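Long-range contact in putative PAS/PAC sensor protein (Nakamurella multipartita DSM 44233, PDB 6HMJ), which senses blue light through a flavin mononucleotide held in a light-oxygen-voltage (LOV) domain and probably couples this to RNA binding and control of translation: residues Gln259-Ala264 with Arg282-Leu287. Sequence-based numbering, arbitrary orientation.
Sequences QPLVYA and RNCRFL. With FMN (flavin mononucleotide), chain E.
The Asn-Cys-Arg-Phe-Leu signature of the LOV domain, a PAS fold built round flavin, begins here at Asn-283, and its Cys-284 packs against Leu-261 on edge strand 261-264 of this chain's PAS sheet. A backbone hydrogen bond ties the two segments, Leu-261 N donating to Arg-282 O at 2.9 Å. Beyond it, Leu-261 splits its branches: CD2 packs against Cys-284 SG, whereas CD1 reaches the edge of the Phe-286 ring, 4.2 Å from CE2. Arg-282 NH1 and Cys-284 O approach opposite faces of the ring, each offset toward its rim.

Asn-283 OD1 joins the turn to the ribityl chain. With CG anti to the backbone N (chi1 -175°), Asn-283 OD1 accepts from Arg-285 N at 2.8 Å, closing an Asx turn, and also from the ribityl O2' of FMN. Its ND2 lies near Gln-259 O and donates to the carbonyl of Asp-258, while CG sits over one guanidinium face of Arg-285. Arg-285 NE donates to the phosphate O3P of FMN (2.7 Å, N-H...O angle 164°), and NH2 forms a salt bridge with Asp-258. A leucine in place of Asn-283 would probably leave O2' and the backbone N-H of Arg-285 without their shared acceptor, deprive the Asp-258 carbonyl of its ND2 donor and loosen the turn that presents Cys-284.

Cys-284 CB approaches the isoalloxazine, 3.6 Å from FMN N5. Cys-284 SG, beside its own backbone N (chi1 -50°), instead turns to Leu-261 and stands 4.6 Å from FMN C4A, the carbon to which the cysteine bonds in photoactivated LOV domains. No bond joins SG to the flavin in this structure; with CB closer to the ring than SG, a rotation about chi1 would probably be needed to bring SG onto C4A.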
ATOM      1  N   GLN A 259     -24.940  36.163  24.334  1.00 57.44           N
ATOM      2  CA  GLN A 259     -24.800  36.065  22.887  1.00 54.74           C
ATOM      3  C   GLN A 259     -25.494  34.812  22.334  1.00 53.90           C
ATOM      4  O   GLN A 259     -24.849  33.946  21.751  1.00 50.98           O
ATOM      5  CB  GLN A 259     -23.328  36.072  22.497  1.00 53.38           C
ATOM      6  CG  GLN A 259     -22.528  37.213  23.114  1.00 57.58           C
ATOM      7  CD  GLN A 259     -21.053  37.161  22.756  1.00 58.62           C
ATOM      8  OE1 GLN A 259     -20.593  36.227  22.094  1.00 58.17           O
ATOM      9  NE2 GLN A 259     -20.302  38.162  23.201  1.00 59.64           N
ATOM     10  N   PRO A 260     -26.813  34.715  22.486  1.00 57.90           N
ATOM     11  CA  PRO A 260     -27.516  33.488  22.099  1.00 57.07           C
ATOM     12  C   PRO A 260     -27.667  33.342  20.593  1.00 56.70           C
ATOM     13  O   PRO A 260     -27.597  34.305  19.828  1.00 55.78           O
ATOM     14  CB  PRO A 260     -28.887  33.646  22.766  1.00 58.73           C
ATOM     15  CG  PRO A 260     -29.082  35.128  22.847  1.00 59.89           C
ATOM     16  CD  PRO A 260     -27.718  35.703  23.104  1.00 60.29           C
ATOM     17  N   LEU A 261     -27.891  32.097  20.179  1.00 57.51           N
ATOM     18  CA  LEU A 261     -28.162  31.795  18.782  1.00 56.52           C
ATOM     19  C   LEU A 261     -29.590  32.202  18.448  1.00 58.48           C
ATOM     20  O   LEU A 261     -30.527  31.861  19.178  1.00 61.31           O
ATOM     21  CB  LEU A 261     -27.976  30.306  18.498  1.00 56.27           C
ATOM     22  CG  LEU A 261     -26.598  29.772  18.104  1.00 54.40           C
ATOM     23  CD1 LEU A 261     -26.683  28.270  17.889  1.00 54.20           C
ATOM     24  CD2 LEU A 261     -26.072  30.459  16.854  1.00 53.53           C
ATOM     25  N   VAL A 262     -29.753  32.925  17.344  1.00 57.92           N
ATOM     26  CA  VAL A 262     -31.074  33.315  16.862  1.00 57.83           C
ATOM     27  C   VAL A 262     -31.377  32.772  15.474  1.00 55.15           C
ATOM     28  O   VAL A 262     -32.514  32.925  15.005  1.00 56.42           O
ATOM     29  CB  VAL A 262     -31.256  34.849  16.886  1.00 58.63           C
ATOM     30  CG1 VAL A 262     -31.159  35.363  18.311  1.00 62.35           C
ATOM     31  CG2 VAL A 262     -30.219  35.535  16.014  1.00 56.63           C
ATOM     32  N   TYR A 263     -30.411  32.140  14.806  1.00 52.50           N
ATOM     33  CA  TYR A 263     -30.662  31.471  13.539  1.00 51.20           C
ATOM     34  C   TYR A 263     -29.636  30.366  13.322  1.00 49.87           C
ATOM     35  O   TYR A 263     -28.470  30.495  13.703  1.00 49.71           O
ATOM     36  CB  TYR A 263     -30.619  32.433  12.347  1.00 50.84           C
ATOM     37  CG  TYR A 263     -30.798  31.712  11.032  1.00 50.37           C
ATOM     38  CD1 TYR A 263     -32.055  31.305  10.606  1.00 52.81           C
ATOM     39  CD2 TYR A 263     -29.706  31.413  10.228  1.00 47.88           C
ATOM     40  CE1 TYR A 263     -32.221  30.632   9.413  1.00 54.36           C
ATOM     41  CE2 TYR A 263     -29.862  30.742   9.031  1.00 48.68           C
ATOM     42  CZ  TYR A 263     -31.118  30.352   8.628  1.00 52.63           C
ATOM     43  OH  TYR A 263     -31.272  29.683   7.434  1.00 54.53           O
ATOM     44  N   ALA A 264     -30.087  29.284  12.688  1.00 49.55           N
ATOM     45  CA  ALA A 264     -29.208  28.182  12.303  1.00 48.61           C
ATOM     46  C   ALA A 264     -29.879  27.415  11.174  1.00 49.52           C
ATOM     47  O   ALA A 264     -31.020  26.963  11.328  1.00 51.40           O
ATOM     48  CB  ALA A 264     -28.921  27.264  13.491  1.00 49.51           C
ATOM     49  N   ARG A 282     -29.360  29.582  22.897  1.00 60.68           N
ATOM     50  CA  ARG A 282     -28.157  29.161  23.599  1.00 61.49           C
ATOM     51  C   ARG A 282     -26.910  29.683  22.898  1.00 60.21           C
ATOM     52  O   ARG A 282     -26.899  29.884  21.681  1.00 59.19           O
ATOM     53  CB  ARG A 282     -28.072  27.635  23.686  1.00 62.80           C
ATOM     54  CG  ARG A 282     -29.280  26.951  24.298  1.00 68.47           C
ATOM     55  CD  ARG A 282     -29.147  25.446  24.146  1.00 71.65           C
ATOM     56  NE  ARG A 282     -27.945  24.948  24.810  1.00 74.70           N
ATOM     57  CZ  ARG A 282     -27.401  23.753  24.592  1.00 74.74           C
ATOM     58  NH1 ARG A 282     -27.944  22.916  23.716  1.00 74.44           N
ATOM     59  NH2 ARG A 282     -26.303  23.400  25.246  1.00 74.04           N
ATOM     60  N   ASN A 283     -25.852  29.887  23.679  1.00 60.68           N
ATOM     61  CA  ASN A 283     -24.557  30.232  23.112  1.00 60.84           C
ATOM     62  C   ASN A 283     -23.962  29.025  22.392  1.00 59.28           C
ATOM     63  O   ASN A 283     -24.167  27.876  22.788  1.00 59.31           O
ATOM     64  CB  ASN A 283     -23.613  30.714  24.213  1.00 62.38           C
ATOM     65  CG  ASN A 283     -22.291  31.207  23.671  1.00 62.88           C
ATOM     66  OD1 ASN A 283     -21.407  30.413  23.344  1.00 62.10           O
ATOM     67  ND2 ASN A 283     -22.142  32.524  23.580  1.00 63.43           N
ATOM     68  N   CYS A 284     -23.214  29.295  21.316  1.00 58.78           N
ATOM     69  CA  CYS A 284     -22.671  28.221  20.490  1.00 59.63           C
ATOM     70  C   CYS A 284     -21.590  27.401  21.185  1.00 56.34           C
ATOM     71  O   CYS A 284     -21.159  26.386  20.627  1.00 55.76           O
ATOM     72  CB  CYS A 284     -22.103  28.794  19.188  1.00 64.38           C
ATOM     73  SG  CYS A 284     -23.241  29.894  18.322  1.00 69.53           S
ATOM     74  N   ARG A 285     -21.141  27.804  22.376  1.00 54.35           N
ATOM     75  CA  ARG A 285     -20.057  27.093  23.045  1.00 50.06           C
ATOM     76  C   ARG A 285     -20.349  25.608  23.243  1.00 48.39           C
ATOM     77  O   ARG A 285     -19.418  24.843  23.513  1.00 50.38           O
ATOM     78  CB  ARG A 285     -19.734  27.756  24.384  1.00 50.35           C
ATOM     79  CG  ARG A 285     -20.704  27.472  25.505  1.00 50.70           C
ATOM     80  CD  ARG A 285     -20.158  28.020  26.810  1.00 51.97           C
ATOM     81  NE  ARG A 285     -19.995  29.470  26.767  1.00 51.80           N
ATOM     82  CZ  ARG A 285     -20.956  30.342  27.065  1.00 52.85           C
ATOM     83  NH1 ARG A 285     -22.160  29.917  27.428  1.00 52.61           N
ATOM     84  NH2 ARG A 285     -20.711  31.645  26.998  1.00 53.92           N
ATOM     85  N   PHE A 286     -21.611  25.179  23.148  1.00 47.34           N
ATOM     86  CA  PHE A 286     -21.923  23.778  23.406  1.00 49.05           C
ATOM     87  C   PHE A 286     -21.202  22.841  22.445  1.00 49.22           C
ATOM     88  O   PHE A 286     -21.069  21.650  22.744  1.00 50.79           O
ATOM     89  CB  PHE A 286     -23.433  23.522  23.335  1.00 51.18           C
ATOM     90  CG  PHE A 286     -24.078  23.950  22.041  1.00 52.60           C
ATOM     91  CD1 PHE A 286     -24.049  23.124  20.925  1.00 53.39           C
ATOM     92  CD2 PHE A 286     -24.750  25.160  21.953  1.00 53.67           C
ATOM     93  CE1 PHE A 286     -24.655  23.511  19.739  1.00 54.12           C
ATOM     94  CE2 PHE A 286     -25.360  25.555  20.771  1.00 53.80           C
ATOM     95  CZ  PHE A 286     -25.315  24.730  19.663  1.00 53.83           C
ATOM     96  N   LEU A 287     -20.745  23.342  21.294  1.00 48.79           N
ATOM     97  CA  LEU A 287     -19.989  22.510  20.367  1.00 48.06           C
ATOM     98  C   LEU A 287     -18.629  22.122  20.929  1.00 48.54           C
ATOM     99  O   LEU A 287     -18.018  21.165  20.439  1.00 49.56           O
ATOM    100  CB  LEU A 287     -19.813  23.234  19.031  1.00 48.15           C
ATOM    101  CG  LEU A 287     -21.101  23.493  18.251  1.00 48.66           C
ATOM    102  CD1 LEU A 287     -20.823  24.336  17.024  1.00 49.10           C
ATOM    103  CD2 LEU A 287     -21.763  22.181  17.861  1.00 48.81           C
TER
HETATM  104  N1  FMN E 400     -17.490  28.331  19.145  1.00 54.27           N
HETATM  105  C2  FMN E 400     -17.245  27.046  18.808  1.00 55.54           C
HETATM  106  O2  FMN E 400     -16.473  26.369  19.520  1.00 55.91           O
HETATM  107  N3  FMN E 400     -17.798  26.463  17.731  1.00 56.68           N
HETATM  108  C4  FMN E 400     -18.633  27.108  16.911  1.00 55.55           C
HETATM  109  O4  FMN E 400     -19.128  26.533  15.919  1.00 54.19           O
HETATM  110  C4A FMN E 400     -18.956  28.519  17.209  1.00 55.94           C
HETATM  111  N5  FMN E 400     -19.789  29.240  16.435  1.00 56.31           N
HETATM  112  C5A FMN E 400     -20.063  30.530  16.737  1.00 56.24           C
HETATM  113  C6  FMN E 400     -20.925  31.245  15.911  1.00 54.91           C
HETATM  114  C7  FMN E 400     -21.230  32.568  16.194  1.00 53.70           C
HETATM  115  C7M FMN E 400     -22.168  33.322  15.290  1.00 53.77           C
HETATM  116  C8  FMN E 400     -20.624  33.225  17.382  1.00 53.99           C
HETATM  117  C8M FMN E 400     -20.922  34.660  17.724  1.00 54.53           C
HETATM  118  C9  FMN E 400     -19.760  32.516  18.204  1.00 54.25           C
HETATM  119  C9A FMN E 400     -19.451  31.186  17.932  1.00 55.01           C
HETATM  120  N10 FMN E 400     -18.573  30.434  18.756  1.00 55.41           N
HETATM  121  C10 FMN E 400     -18.314  29.102  18.405  1.00 55.54           C
HETATM  122  C1' FMN E 400     -17.904  30.974  19.944  1.00 54.57           C
HETATM  123  C2' FMN E 400     -18.692  30.650  21.198  1.00 53.95           C
HETATM  124  O2' FMN E 400     -20.097  30.695  20.942  1.00 54.58           O
HETATM  125  C3' FMN E 400     -18.339  31.657  22.275  1.00 54.01           C
HETATM  126  O3' FMN E 400     -18.655  32.975  21.800  1.00 55.02           O
HETATM  127  C4' FMN E 400     -16.868  31.635  22.661  1.00 53.69           C
HETATM  128  O4' FMN E 400     -16.493  30.332  23.108  1.00 51.35           O
HETATM  129  C5' FMN E 400     -16.690  32.691  23.741  1.00 55.89           C
HETATM  130  O5' FMN E 400     -15.982  32.190  24.865  1.00 56.32           O
HETATM  131  P   FMN E 400     -16.797  31.788  26.189  1.00 54.86           P
HETATM  132  O1P FMN E 400     -15.703  31.297  27.101  1.00 58.79           O
HETATM  133  O2P FMN E 400     -17.452  33.082  26.613  1.00 56.76           O
HETATM  134  O3P FMN E 400     -17.802  30.757  25.736  1.00 55.61           O